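Long-range contacts in glutamate racemase (Bacillus anthracis, PDB 2DWU), which belongs to the Asp/Glu/hydantoin racemase family and, in this model, holds D-glutamic acid in a pocket and a potassium ion at a separate site: residues 7-12 and 68-73; 19-24 and 253-258; 44-49 and 75-80; 59-64 and 265-270; 238-243 and 261-266. All coordinates share one frame; numbering follows the deposited sequence. Where two conformers were deposited one is given.

Interaction 1. Residues 7-12 and 68-73; sequences HSVIGV and FPLKAL
K71 lies across S8 and I10, and its side chain can be followed outward. K71 CB rests 3.6 Å from S8 CB. With CG between the backbone N and the carbonyl carbon (chi1 72°), the next atom drops onto the neighbouring strand: K71 CG is 3.6 Å from I10 CD1 and passes close to the V9 carbonyl. CD keeps against the same isoleucine methyl. The bend at chi3 (68°) then turns CE back past S8, whose OG is hydrogen-bonded to H5 O; the very close approach of CE to OG is doubtful because that serine has two conformers. NZ leaves the pair, forming a salt bridge with E33 and a hydrogen bond to the I228 carbonyl. Strands 9-14 and 70-75 run as parallel neighbours in the six-stranded sheet, with strand 35-39 on the other side of 9-14. V9 is gripped at both ends: its N donates to P69 O (2.8 Å), and its O accepts from K71 N (2.9 Å). At K71 the second strand turns a corner and takes up one extra residue, and G11 N therefore bonds to A72 O (2.9 Å). On the sheet face of V9 and L70, V9 CG2 touches L70 CD2 at 3.8 Å. With no side chain on G11, L70 CD2 comes to 3.9 Å from G11 CA, while L73 CD1 packs against the G11 carbonyl group and L73 also reaches V62 and L65 of helix 51-65.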
# COMPACT_ATOMS: atom_id res chain seq x y z
N HIS B 7 5.42 -19.73 15.07
CA HIS B 7 4.81 -19.31 16.34
C HIS B 7 5.18 -17.87 16.68
O HIS B 7 4.81 -17.38 17.74
CB HIS B 7 5.24 -20.23 17.49
CG HIS B 7 4.93 -21.67 17.24
ND1 HIS B 7 3.65 -22.13 17.02
CD2 HIS B 7 5.75 -22.75 17.09
CE1 HIS B 7 3.69 -23.42 16.74
NE2 HIS B 7 4.95 -23.82 16.78
N SER B 8 5.90 -17.20 15.80
CA SER B 8 6.31 -15.83 16.08
C SER B 8 5.15 -14.85 15.99
O SER B 8 4.19 -15.06 15.26
CB SER B 8 7.44 -15.40 15.15
OG SER B 8 7.07 -15.52 13.79
N VAL B 9 5.26 -13.77 16.76
CA VAL B 9 4.23 -12.75 16.82
C VAL B 9 4.67 -11.38 16.33
O VAL B 9 5.85 -11.14 16.12
CB VAL B 9 3.76 -12.57 18.28
CG1 VAL B 9 3.35 -13.93 18.86
CG2 VAL B 9 4.88 -11.96 19.12
N ILE B 10 3.69 -10.52 16.11
CA ILE B 10 3.97 -9.15 15.70
C ILE B 10 3.94 -8.33 17.00
O ILE B 10 2.90 -8.26 17.65
CB ILE B 10 2.85 -8.58 14.79
CG1 ILE B 10 2.64 -9.48 13.55
CG2 ILE B 10 3.17 -7.16 14.42
CD1 ILE B 10 3.84 -9.59 12.68
N GLY B 11 5.06 -7.71 17.36
CA GLY B 11 5.06 -6.86 18.55
C GLY B 11 4.51 -5.50 18.14
O GLY B 11 4.83 -5.03 17.05
N VAL B 12 3.65 -4.91 18.96
CA VAL B 12 3.09 -3.58 18.66
C VAL B 12 3.26 -2.72 19.90
O VAL B 12 2.87 -3.13 21.00
CB VAL B 12 1.57 -3.66 18.30
CG1 VAL B 12 1.04 -2.25 17.95
CG2 VAL B 12 1.34 -4.61 17.12
N PHE B 68 9.01 -12.08 24.07
CA PHE B 68 8.18 -12.88 23.17
C PHE B 68 8.90 -13.16 21.88
O PHE B 68 9.86 -12.46 21.52
CB PHE B 68 6.88 -12.14 22.85
CG PHE B 68 6.06 -11.79 24.04
CD1 PHE B 68 6.30 -10.60 24.73
CD2 PHE B 68 5.05 -12.63 24.49
CE1 PHE B 68 5.54 -10.27 25.84
CE2 PHE B 68 4.29 -12.31 25.60
CZ PHE B 68 4.53 -11.11 26.28
N PRO B 69 8.48 -14.21 21.14
CA PRO B 69 9.17 -14.49 19.88
C PRO B 69 8.71 -13.52 18.78
O PRO B 69 7.77 -13.82 18.05
CB PRO B 69 8.76 -15.93 19.57
CG PRO B 69 7.38 -16.03 20.15
CD PRO B 69 7.44 -15.21 21.43
N LEU B 70 9.37 -12.37 18.66
CA LEU B 70 8.97 -11.39 17.65
C LEU B 70 9.46 -11.66 16.24
O LEU B 70 10.65 -11.94 16.03
CB LEU B 70 9.49 -9.98 18.03
CG LEU B 70 9.21 -9.49 19.45
CD1 LEU B 70 9.81 -8.09 19.67
CD2 LEU B 70 7.71 -9.49 19.67
N LYS B 71 8.57 -11.54 15.27
CA LYS B 71 8.98 -11.70 13.88
C LYS B 71 9.12 -10.30 13.29
O LYS B 71 9.81 -10.10 12.30
CB LYS B 71 7.97 -12.53 13.06
CG LYS B 71 6.64 -11.86 12.73
CD LYS B 71 5.88 -12.55 11.54
CE LYS B 71 5.38 -13.95 11.87
NZ LYS B 71 4.45 -14.47 10.82
N ALA B 72 8.47 -9.32 13.92
CA ALA B 72 8.51 -7.93 13.46
C ALA B 72 7.99 -7.03 14.58
O ALA B 72 7.29 -7.49 15.47
CB ALA B 72 7.62 -7.76 12.20
N LEU B 73 8.33 -5.74 14.51
CA LEU B 73 7.90 -4.76 15.50
C LEU B 73 7.19 -3.62 14.78
O LEU B 73 7.70 -3.09 13.79
CB LEU B 73 9.12 -4.20 16.25
CG LEU B 73 8.79 -3.02 17.19
CD1 LEU B 73 7.82 -3.48 18.31
CD2 LEU B 73 10.09 -2.49 17.77

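Interaction 2. Residues 19-24 and 253-258; sequences GLTVAS and ERWLGY
L20 opens the contact by pointing at W255: L20 CB lies 4.3 Å from W255 CE3 on the six-membered side of the indole, meeting the ring obliquely. Further out, L20 CD1 approaches L256 CD1 at a loose 4.5 Å, and the same leucine also leans on A252 and F248, one and two turns back in that helix. T21 follows. Its CG2 stands 4.2 Å from W255 CZ3, again at a slant to the ring, because the methyl lies beside the backbone N while OG1 occupies the position between N and the carbonyl carbon (chi1 56°). That hydroxyl is hydrogen-bonded to the carbonyls of T189 and G18. The two helices, 20-29 and 245-256, lie side by side on one face of the six-stranded parallel sheet, the face that carries F239, T241 and V262; this is the layered packing of an alpha/beta domain, here near the surface. The next touch comes at S24, one turn after L20. S24 CB sits 4.0 Å from L256 CD2, and in the conformer given S24 OG bonds back to T21 O (2.8 Å). L256 is in turn backed by Y258, whose ring has L256 CB 3.8 Å above one face. Between them G257, with positive phi, is the first residue past the helix, and its N still bonds to E253 O (2.9 Å).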
# COMPACT_ATOMS: atom_id res chain seq x y z
N GLY B 19 -3.03 3.28 19.97
CA GLY B 19 -2.49 2.26 19.09
C GLY B 19 -3.47 1.15 18.75
O GLY B 19 -3.17 0.32 17.87
N LEU B 20 -4.62 1.08 19.44
CA LEU B 20 -5.60 0.06 19.10
C LEU B 20 -6.14 0.29 17.69
O LEU B 20 -6.64 -0.64 17.06
CB LEU B 20 -6.78 0.02 20.09
CG LEU B 20 -6.47 -0.47 21.50
CD1 LEU B 20 -7.81 -0.49 22.30
CD2 LEU B 20 -5.85 -1.89 21.47
N THR B 21 -6.05 1.52 17.17
CA THR B 21 -6.50 1.73 15.80
C THR B 21 -5.59 0.96 14.84
O THR B 21 -6.06 0.36 13.85
CB THR B 21 -6.52 3.25 15.41
OG1 THR B 21 -5.23 3.84 15.61
CG2 THR B 21 -7.50 3.99 16.28
N VAL B 22 -4.28 0.94 15.15
CA VAL B 22 -3.31 0.23 14.35
C VAL B 22 -3.48 -1.29 14.54
O VAL B 22 -3.48 -2.06 13.59
CB VAL B 22 -1.87 0.64 14.73
CG1 VAL B 22 -0.85 -0.12 13.90
CG2 VAL B 22 -1.70 2.13 14.51
N ALA B 23 -3.64 -1.71 15.78
CA ALA B 23 -3.84 -3.12 16.04
C ALA B 23 -5.06 -3.65 15.31
O ALA B 23 -5.00 -4.74 14.74
CB ALA B 23 -4.00 -3.33 17.53
N SER B 24 -6.15 -2.90 15.30
CA SER B 24 -7.37 -3.36 14.64
C SER B 24 -7.13 -3.55 13.15
O SER B 24 -7.62 -4.50 12.57
CB SER B 24 -8.54 -2.39 14.87
OG SER B 24 -8.38 -1.17 14.16
N GLU B 253 -13.06 -1.97 24.70
CA GLU B 253 -14.35 -2.52 24.32
C GLU B 253 -15.15 -1.47 23.57
O GLU B 253 -15.87 -1.79 22.63
CB GLU B 253 -15.12 -3.01 25.55
CG GLU B 253 -16.54 -3.47 25.24
CD GLU B 253 -17.19 -4.22 26.39
OE1 GLU B 253 -17.08 -3.77 27.55
OE2 GLU B 253 -17.82 -5.27 26.13
N ARG B 254 -15.03 -0.21 23.98
CA ARG B 254 -15.76 0.85 23.30
C ARG B 254 -15.25 1.06 21.87
O ARG B 254 -16.03 1.21 20.93
CB ARG B 254 -15.62 2.19 24.04
CG ARG B 254 -16.10 2.20 25.47
CD ARG B 254 -17.11 3.34 25.69
NE ARG B 254 -16.70 4.59 25.05
CZ ARG B 254 -15.63 5.31 25.39
NH1 ARG B 254 -14.83 4.91 26.37
NH2 ARG B 254 -15.36 6.44 24.73
N TRP B 255 -13.93 1.07 21.70
CA TRP B 255 -13.34 1.30 20.39
C TRP B 255 -13.46 0.12 19.43
O TRP B 255 -13.82 0.29 18.25
CB TRP B 255 -11.86 1.67 20.55
CG TRP B 255 -11.61 3.07 21.04
CD1 TRP B 255 -12.46 3.87 21.77
CD2 TRP B 255 -10.39 3.80 20.91
NE1 TRP B 255 -11.83 5.05 22.10
CE2 TRP B 255 -10.56 5.03 21.58
CE3 TRP B 255 -9.16 3.54 20.28
CZ2 TRP B 255 -9.54 6.00 21.65
CZ3 TRP B 255 -8.16 4.50 20.35
CH2 TRP B 255 -8.35 5.71 21.03
N LEU B 256 -13.17 -1.07 19.94
CA LEU B 256 -13.20 -2.27 19.13
C LEU B 256 -14.57 -2.91 18.95
O LEU B 256 -14.84 -3.53 17.92
CB LEU B 256 -12.25 -3.30 19.72
CG LEU B 256 -10.80 -2.84 19.84
CD1 LEU B 256 -9.97 -3.94 20.46
CD2 LEU B 256 -10.27 -2.43 18.47
N GLY B 257 -15.45 -2.77 19.94
CA GLY B 257 -16.76 -3.38 19.83
C GLY B 257 -16.79 -4.75 20.51
O GLY B 257 -17.80 -5.46 20.47
N TYR B 258 -15.67 -5.13 21.12
CA TYR B 258 -15.61 -6.41 21.82
C TYR B 258 -14.53 -6.41 22.89
O TYR B 258 -13.67 -5.52 22.91
CB TYR B 258 -15.40 -7.55 20.82
CG TYR B 258 -14.14 -7.44 20.02
CD1 TYR B 258 -12.93 -7.90 20.53
CD2 TYR B 258 -14.15 -6.83 18.77
CE1 TYR B 258 -11.75 -7.76 19.82
CE2 TYR B 258 -12.98 -6.69 18.04
CZ TYR B 258 -11.78 -7.15 18.57
OH TYR B 258 -10.61 -7.00 17.88

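Interaction 3. Residues 44-49 and 75-80; sequences CPYGPR and VACNTA. With DGL (D-glutamic acid), chain H.
This is a buried contact in the ligand pocket, where the loop between strand 35-39 and helix 51-65 meets the start of helix 78-91. Y46 and T79 make the direct touch. T79 CG2 is 3.7 Å from Y46 CB and also packs against the Y46 carbonyl. It points there because it is anti to the T79 backbone N; OG1, beside that N (chi1 -58°), is left facing the ligand. The Y46 ring has A80 CB at its edge, near the ring plane, and C77 SG approaches it obliquely as a sulfur-aromatic contact; the Y46 hydroxyl is hydrogen-bonded to D40. D-glutamic acid spans the two segments. From the loop, Y46 N donates almost straight to the ligand's OE2 (2.8 Å, 176°) and G47 N to the ligand's OE1 (2.9 Å), so two successive backbone amides grip one carboxylate. The other carboxylate sits at the N-terminus of helix 78-91, whose first-turn amides would be expected to stabilise its negative charge: N78 N reaches ligand OXT (3.1 Å) and T79 N reaches ligand O. Side chains add to this, with T79 OG1 donating to ligand O (2.6 Å) and N78 ND2 to ligand OXT (3.2 Å). C77 is the N-cap of that helix, its SG accepting from A80 N (3.3 Å), and the same sulfur lies 3.3 Å from the ligand N. S15 and T189 also bond to the ligand, while T121 holds T79 OG1.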
# COMPACT_ATOMS: atom_id res chain seq x y z
N CYS B 44 1.50 8.16 29.24
CA CYS B 44 0.82 8.80 28.11
C CYS B 44 0.35 10.16 28.68
O CYS B 44 -0.09 10.21 29.83
CB CYS B 44 -0.37 7.94 27.70
SG CYS B 44 -1.24 8.45 26.21
N PRO B 45 0.42 11.25 27.89
CA PRO B 45 0.89 11.36 26.50
C PRO B 45 2.38 11.54 26.26
O PRO B 45 3.10 12.10 27.10
CB PRO B 45 0.09 12.56 25.99
CG PRO B 45 0.12 13.47 27.19
CD PRO B 45 -0.19 12.52 28.34
N TYR B 46 2.83 11.06 25.11
CA TYR B 46 4.20 11.23 24.67
C TYR B 46 4.33 12.51 23.85
O TYR B 46 5.41 13.07 23.70
CB TYR B 46 4.60 10.07 23.77
CG TYR B 46 4.92 8.78 24.47
CD1 TYR B 46 4.72 8.60 25.85
CD2 TYR B 46 5.47 7.74 23.74
CE1 TYR B 46 5.09 7.40 26.48
CE2 TYR B 46 5.83 6.55 24.35
CZ TYR B 46 5.64 6.38 25.70
OH TYR B 46 6.07 5.18 26.22
N GLY B 47 3.20 12.97 23.31
CA GLY B 47 3.22 14.13 22.44
C GLY B 47 4.01 15.34 22.91
O GLY B 47 4.78 15.89 22.15
N PRO B 48 3.83 15.75 24.17
CA PRO B 48 4.52 16.91 24.76
C PRO B 48 5.87 16.61 25.41
O PRO B 48 6.52 17.52 25.94
CB PRO B 48 3.52 17.43 25.80
CG PRO B 48 2.22 16.68 25.51
CD PRO B 48 2.70 15.35 25.02
N ARG B 49 6.29 15.35 25.37
CA ARG B 49 7.56 14.95 25.99
C ARG B 49 8.79 15.17 25.12
O ARG B 49 8.70 15.27 23.89
CB ARG B 49 7.48 13.48 26.40
CG ARG B 49 6.43 13.17 27.44
CD ARG B 49 6.58 11.72 27.91
NE ARG B 49 5.58 11.37 28.91
CZ ARG B 49 5.80 11.43 30.22
NH1 ARG B 49 6.99 11.82 30.68
NH2 ARG B 49 4.85 11.11 31.08
N VAL B 75 5.72 0.19 15.43
CA VAL B 75 5.70 1.35 16.33
C VAL B 75 4.40 2.01 15.90
O VAL B 75 4.33 2.72 14.91
CB VAL B 75 6.90 2.29 16.10
CG1 VAL B 75 6.82 3.50 17.06
CG2 VAL B 75 8.17 1.54 16.37
N ALA B 76 3.36 1.72 16.65
CA ALA B 76 2.03 2.21 16.32
C ALA B 76 1.81 3.69 16.62
O ALA B 76 0.90 4.33 16.06
CB ALA B 76 0.99 1.37 17.07
N CYS B 77 2.62 4.22 17.53
CA CYS B 77 2.53 5.62 17.96
C CYS B 77 3.32 6.53 17.03
O CYS B 77 4.51 6.32 16.84
CB CYS B 77 3.10 5.70 19.38
SG CYS B 77 3.12 7.35 20.09
N ASN B 78 2.65 7.53 16.44
CA ASN B 78 3.34 8.44 15.53
C ASN B 78 4.41 9.25 16.27
O ASN B 78 5.47 9.52 15.70
CB ASN B 78 2.33 9.40 14.85
CG ASN B 78 1.31 8.65 14.00
OD1 ASN B 78 1.36 8.66 12.72
ND2 ASN B 78 0.37 8.02 14.65
N THR B 79 4.13 9.64 17.52
CA THR B 79 5.09 10.41 18.33
C THR B 79 6.34 9.57 18.61
O THR B 79 7.48 10.04 18.49
CB THR B 79 4.45 10.84 19.67
OG1 THR B 79 3.28 11.62 19.38
CG2 THR B 79 5.43 11.67 20.50
N ALA B 80 6.10 8.31 18.97
CA ALA B 80 7.18 7.38 19.27
C ALA B 80 7.98 7.10 18.00
O ALA B 80 9.22 7.05 18.03
CB ALA B 80 6.59 6.08 19.86
N DGL H . -0.19 7.72 20.30
CA DGL H . 0.19 9.16 20.15
C DGL H . 0.51 9.47 18.73
O DGL H . 1.13 10.47 18.40
CB DGL H . -0.97 10.07 20.63
CG DGL H . -0.95 10.08 22.17
CD DGL H . 0.26 10.63 22.80
OE1 DGL H . 0.56 11.83 22.79
OE2 DGL H . 1.06 9.76 23.38
OXT DGL H . 0.12 8.61 17.83

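Interaction 4. Residues 59-64 and 265-270; sequences FEMVEF and VDLPVK. With K (potassium ion), chain G.
The F64 ring has V269 CG2 at its edge, near the ring plane, while V265 CG2 meets F64 CD1 obliquely (3.7 Å), the F64 and V265 side chains approaching head-on. F240, from the sheet, meets the same ring edge-to-face. Because F64 CG is anti to its backbone N (chi1 169°), the ring swings out toward the C-terminal segment, and V269 CG2 settles 3.7 Å from F64 CB. The other flat group, the E60 carboxylate, lies alongside P268, with E60 OE2 3.8 Å from P268 CB; OE1 passes L267 CB and is paired with R43. L267 branches to two helix residues: its CD1 touches M61 CG (3.7 Å) and its CD2 comes to F64 CB (4.0 Å). One water links the backbones, donating to E60 O (2.8 Å) and accepting from V269 N. The segment after strand 262-264 is thus laid along helix 51-65 largely by apolar packing, with a cis peptide before P268. Its outer side binds the potassium ion through V265 O and D266 OD2 (2.8 Å), with T242 O completing the protein ligands, and a water on the ion accepts from L267 N. The ion probably lowers the cost of gathering these oxygens, and it sits on a segment whose L267 packs on the helix.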
# COMPACT_ATOMS: atom_id res chain seq x y z
N PHE B 59 12.36 2.24 24.22
CA PHE B 59 13.29 1.13 24.38
C PHE B 59 12.92 0.24 25.56
O PHE B 59 13.22 -0.96 25.55
CB PHE B 59 14.73 1.64 24.46
CG PHE B 59 15.38 1.76 23.11
CD1 PHE B 59 15.43 2.99 22.45
CD2 PHE B 59 15.86 0.63 22.45
CE1 PHE B 59 15.93 3.09 21.16
CE2 PHE B 59 16.37 0.72 21.16
CZ PHE B 59 16.40 1.95 20.50
N GLU B 60 12.28 0.81 26.59
CA GLU B 60 11.82 0.01 27.72
C GLU B 60 10.69 -0.91 27.23
O GLU B 60 10.60 -2.06 27.64
CB GLU B 60 11.29 0.90 28.85
CG GLU B 60 12.36 1.77 29.49
CD GLU B 60 11.90 2.43 30.77
OE1 GLU B 60 10.67 2.48 31.03
OE2 GLU B 60 12.78 2.91 31.53
N MET B 61 9.82 -0.42 26.35
CA MET B 61 8.75 -1.27 25.84
C MET B 61 9.33 -2.36 24.94
O MET B 61 8.82 -3.48 24.92
CB MET B 61 7.69 -0.46 25.05
CG MET B 61 6.77 0.34 25.95
SD MET B 61 5.39 1.08 25.10
CE MET B 61 6.16 2.56 24.36
N VAL B 62 10.38 -2.04 24.19
CA VAL B 62 10.99 -3.04 23.31
C VAL B 62 11.58 -4.17 24.17
O VAL B 62 11.49 -5.34 23.81
CB VAL B 62 12.09 -2.43 22.41
CG1 VAL B 62 12.87 -3.55 21.69
CG2 VAL B 62 11.44 -1.51 21.38
N GLU B 63 12.17 -3.81 25.31
CA GLU B 63 12.75 -4.82 26.20
C GLU B 63 11.66 -5.76 26.69
O GLU B 63 11.90 -6.97 26.83
CB GLU B 63 13.44 -4.17 27.41
CG GLU B 63 14.82 -3.62 27.07
CD GLU B 63 15.70 -4.67 26.39
OE1 GLU B 63 15.99 -5.71 27.03
OE2 GLU B 63 16.10 -4.46 25.22
N PHE B 64 10.47 -5.22 26.94
CA PHE B 64 9.36 -6.04 27.36
C PHE B 64 8.94 -6.98 26.23
O PHE B 64 8.73 -8.18 26.45
CB PHE B 64 8.15 -5.17 27.74
CG PHE B 64 6.88 -5.96 27.94
CD1 PHE B 64 6.70 -6.73 29.07
CD2 PHE B 64 5.90 -5.97 26.95
CE1 PHE B 64 5.55 -7.52 29.22
CE2 PHE B 64 4.75 -6.75 27.09
CZ PHE B 64 4.58 -7.53 28.23
N VAL B 265 1.64 -4.51 33.33
CA VAL B 265 3.06 -4.69 33.18
C VAL B 265 3.75 -3.49 33.81
O VAL B 265 3.19 -2.40 33.80
CB VAL B 265 3.47 -4.76 31.68
CG1 VAL B 265 2.80 -3.64 30.90
CG2 VAL B 265 4.98 -4.64 31.54
N ASP B 266 4.94 -3.72 34.36
CA ASP B 266 5.74 -2.65 34.96
C ASP B 266 6.98 -2.44 34.12
O ASP B 266 7.69 -3.40 33.79
CB ASP B 266 6.20 -3.01 36.38
CG ASP B 266 5.13 -2.82 37.42
OD1 ASP B 266 5.36 -3.18 38.59
OD2 ASP B 266 4.04 -2.31 37.09
N LEU B 267 7.26 -1.18 33.78
CA LEU B 267 8.47 -0.86 33.03
C LEU B 267 9.30 0.00 33.96
O LEU B 267 8.75 0.78 34.73
CB LEU B 267 8.14 -0.08 31.76
CG LEU B 267 7.23 -0.81 30.77
CD1 LEU B 267 6.94 0.12 29.59
CD2 LEU B 267 7.88 -2.10 30.30
N PRO B 268 10.64 -0.15 33.94
CA PRO B 268 11.42 -1.07 33.10
C PRO B 268 11.28 -2.50 33.60
O PRO B 268 11.06 -2.73 34.79
CB PRO B 268 12.84 -0.52 33.23
CG PRO B 268 12.85 0.05 34.61
CD PRO B 268 11.53 0.77 34.68
N VAL B 269 11.43 -3.45 32.69
CA VAL B 269 11.32 -4.87 33.01
C VAL B 269 12.38 -5.34 34.00
O VAL B 269 13.50 -4.83 34.01
CB VAL B 269 11.45 -5.75 31.73
CG1 VAL B 269 11.51 -7.22 32.10
CG2 VAL B 269 10.25 -5.49 30.82
N LYS B 270 12.00 -6.32 34.81
CA LYS B 270 12.84 -6.94 35.84
C LYS B 270 13.55 -5.95 36.74
O LYS B 270 13.37 -4.73 36.54
CB LYS B 270 13.86 -7.89 35.20
CG LYS B 270 14.85 -7.23 34.25
CD LYS B 270 15.73 -8.25 33.55
CE LYS B 270 14.92 -9.18 32.65
NZ LYS B 270 13.97 -10.05 33.41
K K G . 2.98 -0.10 35.67
O HOH W 1 12.01 -2.43 30.07
O HOH W 2 5.42 0.84 34.31
O HOH W 3 5.43 1.66 36.91

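Interaction 5. Residues 238-243 and 261-266; sequences RFFTTG and SVDCVD. With K (potassium ion), chain G.
R238 and D263 form a salt bridge with their flat groups nearly perpendicular, 81° apart. R238 NH2 reaches D263 OD1 at 3.0 Å, in the guanidinium plane but from above the carboxylate, 53° out of it. The arginine chain, bent at chi2 (-72°) and again at chi3, bends toward the neighbouring strand to do this. A water sits beside the pair, accepting from R238 NE (2.8 Å) and lying near D263 OD1 and F239 O, although it has more acceptors in reach than protons to give. F240 shares this side of the sheet: its CZ lies 3.5 Å above one face of the R238 guanidinium, offset toward the rim, and its CD1 is 3.7 Å from D263 CB. Strands 238-241 and 262-264 are parallel neighbours joined through helix 245-256, a beta-alpha-beta unit at one edge of the six-stranded sheet. The backbone bonds alternate: F239 N to S261 O, D263 N to F239 O, T241 N to D263 O and V265 N to T241 O, each 3.0 Å long. On the reverse face, T241 CG2 meets V262 CG1 at 4.0 Å. Past the strand, T241 OG1 accepts from G243 N (3.0 Å) in an ST turn and is also bonded to N41, while D40 and the E42 amide hold T242 OG1. T242 O, just past the strand, binds the potassium ion (2.9 Å). The positive ion would be expected to ease the crowding of carbonyl and carboxylate oxygens where the two strands finish, much as R238 balances D263 at their start.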
# COMPACT_ATOMS: atom_id res chain seq x y z
N ARG B 238 -2.69 -10.68 22.50
CA ARG B 238 -2.49 -10.31 23.90
C ARG B 238 -2.20 -8.82 23.98
O ARG B 238 -1.40 -8.29 23.18
CB ARG B 238 -1.29 -11.05 24.50
CG ARG B 238 -1.41 -12.57 24.58
CD ARG B 238 -2.40 -13.00 25.65
NE ARG B 238 -2.06 -12.54 27.01
CZ ARG B 238 -1.10 -13.04 27.78
NH1 ARG B 238 -0.32 -14.05 27.36
NH2 ARG B 238 -0.92 -12.55 29.01
N PHE B 239 -2.81 -8.17 24.97
CA PHE B 239 -2.60 -6.73 25.16
C PHE B 239 -2.07 -6.49 26.58
O PHE B 239 -2.50 -7.15 27.54
CB PHE B 239 -3.90 -5.97 24.94
CG PHE B 239 -4.41 -6.06 23.54
CD1 PHE B 239 -4.14 -5.03 22.63
CD2 PHE B 239 -5.11 -7.18 23.11
CE1 PHE B 239 -4.58 -5.11 21.31
CE2 PHE B 239 -5.56 -7.28 21.78
CZ PHE B 239 -5.29 -6.23 20.88
N PHE B 240 -1.13 -5.56 26.70
CA PHE B 240 -0.52 -5.23 27.97
C PHE B 240 -0.52 -3.72 28.16
O PHE B 240 -0.37 -2.97 27.19
CB PHE B 240 0.91 -5.75 28.00
CG PHE B 240 1.02 -7.24 27.88
CD1 PHE B 240 0.87 -8.06 29.01
CD2 PHE B 240 1.25 -7.84 26.65
CE1 PHE B 240 0.95 -9.45 28.90
CE2 PHE B 240 1.33 -9.23 26.53
CZ PHE B 240 1.18 -10.04 27.67
N THR B 241 -0.67 -3.27 29.40
CA THR B 241 -0.68 -1.83 29.67
C THR B 241 0.05 -1.52 30.96
O THR B 241 0.10 -2.36 31.88
CB THR B 241 -2.11 -1.28 29.79
OG1 THR B 241 -2.06 0.13 30.07
CG2 THR B 241 -2.86 -1.97 30.94
N THR B 242 0.63 -0.33 31.03
CA THR B 242 1.33 0.06 32.25
C THR B 242 0.38 0.84 33.15
O THR B 242 0.72 1.15 34.29
CB THR B 242 2.54 0.96 31.96
OG1 THR B 242 2.12 2.08 31.17
CG2 THR B 242 3.66 0.17 31.27
N GLY B 243 -0.81 1.16 32.64
CA GLY B 243 -1.77 1.88 33.44
C GLY B 243 -2.81 0.94 34.01
O GLY B 243 -2.56 -0.25 34.17
N SER B 261 -8.06 -9.46 25.77
CA SER B 261 -7.24 -9.93 26.88
C SER B 261 -6.26 -8.82 27.27
O SER B 261 -5.39 -8.45 26.47
CB SER B 261 -6.45 -11.18 26.47
OG SER B 261 -5.45 -11.47 27.43
N VAL B 262 -6.40 -8.30 28.49
CA VAL B 262 -5.50 -7.24 28.96
C VAL B 262 -4.82 -7.58 30.28
O VAL B 262 -5.47 -8.02 31.24
CB VAL B 262 -6.24 -5.90 29.15
CG1 VAL B 262 -5.20 -4.81 29.45
CG2 VAL B 262 -7.03 -5.53 27.90
N ASP B 263 -3.51 -7.37 30.33
CA ASP B 263 -2.73 -7.63 31.54
C ASP B 263 -1.86 -6.42 31.88
O ASP B 263 -1.53 -5.62 31.00
CB ASP B 263 -1.86 -8.87 31.37
CG ASP B 263 -2.65 -10.16 31.49
OD1 ASP B 263 -2.90 -10.81 30.46
OD2 ASP B 263 -3.04 -10.51 32.62
N CYS B 264 -1.49 -6.32 33.15
CA CYS B 264 -0.66 -5.21 33.64
C CYS B 264 0.82 -5.54 33.48
O CYS B 264 1.22 -6.71 33.48
CB CYS B 264 -0.96 -4.94 35.12
SG CYS B 264 -0.62 -6.36 36.18
N VAL B 265 1.64 -4.51 33.33
CA VAL B 265 3.06 -4.69 33.18
C VAL B 265 3.75 -3.49 33.81
O VAL B 265 3.19 -2.40 33.80
CB VAL B 265 3.47 -4.76 31.68
CG1 VAL B 265 2.80 -3.64 30.90
CG2 VAL B 265 4.98 -4.64 31.54
N ASP B 266 4.94 -3.72 34.36
CA ASP B 266 5.74 -2.65 34.96
C ASP B 266 6.98 -2.44 34.12
O ASP B 266 7.69 -3.40 33.79
CB ASP B 266 6.20 -3.01 36.38
CG ASP B 266 5.13 -2.82 37.42
OD1 ASP B 266 5.36 -3.18 38.59
OD2 ASP B 266 4.04 -2.31 37.09
K K G . 2.98 -0.10 35.67
O HOH W 4 -3.05 -10.11 27.98
O HOH W 2 5.42 0.84 34.31
O HOH W 3 5.43 1.66 36.91

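How the interactions relate
Interactions 1 and 5 lie in the six-stranded parallel sheet, their centres about 16 Å apart; strand 35-39 separates 9-14 from 238-241, and F68 still reaches F240. Interaction 2 stacks two helices on one face, where L20 meets F239. Interaction 4 lies on the other face, at helix 51-65; its centre is about 11 Å from that of interaction 5, and both share V265, D266 and the potassium ion. Interaction 3 forms part of the D-glutamic acid pocket near the strand ends, with Y46 touching M61 of interaction 4. Along the chain interaction 3 is nested inside interaction 2, whereas interaction 1 closes before interaction 5 opens. Interactions 2 and 4 thus bring the C-terminal helix and tail onto N-terminal helices, while interaction 5 pairs the last two strands.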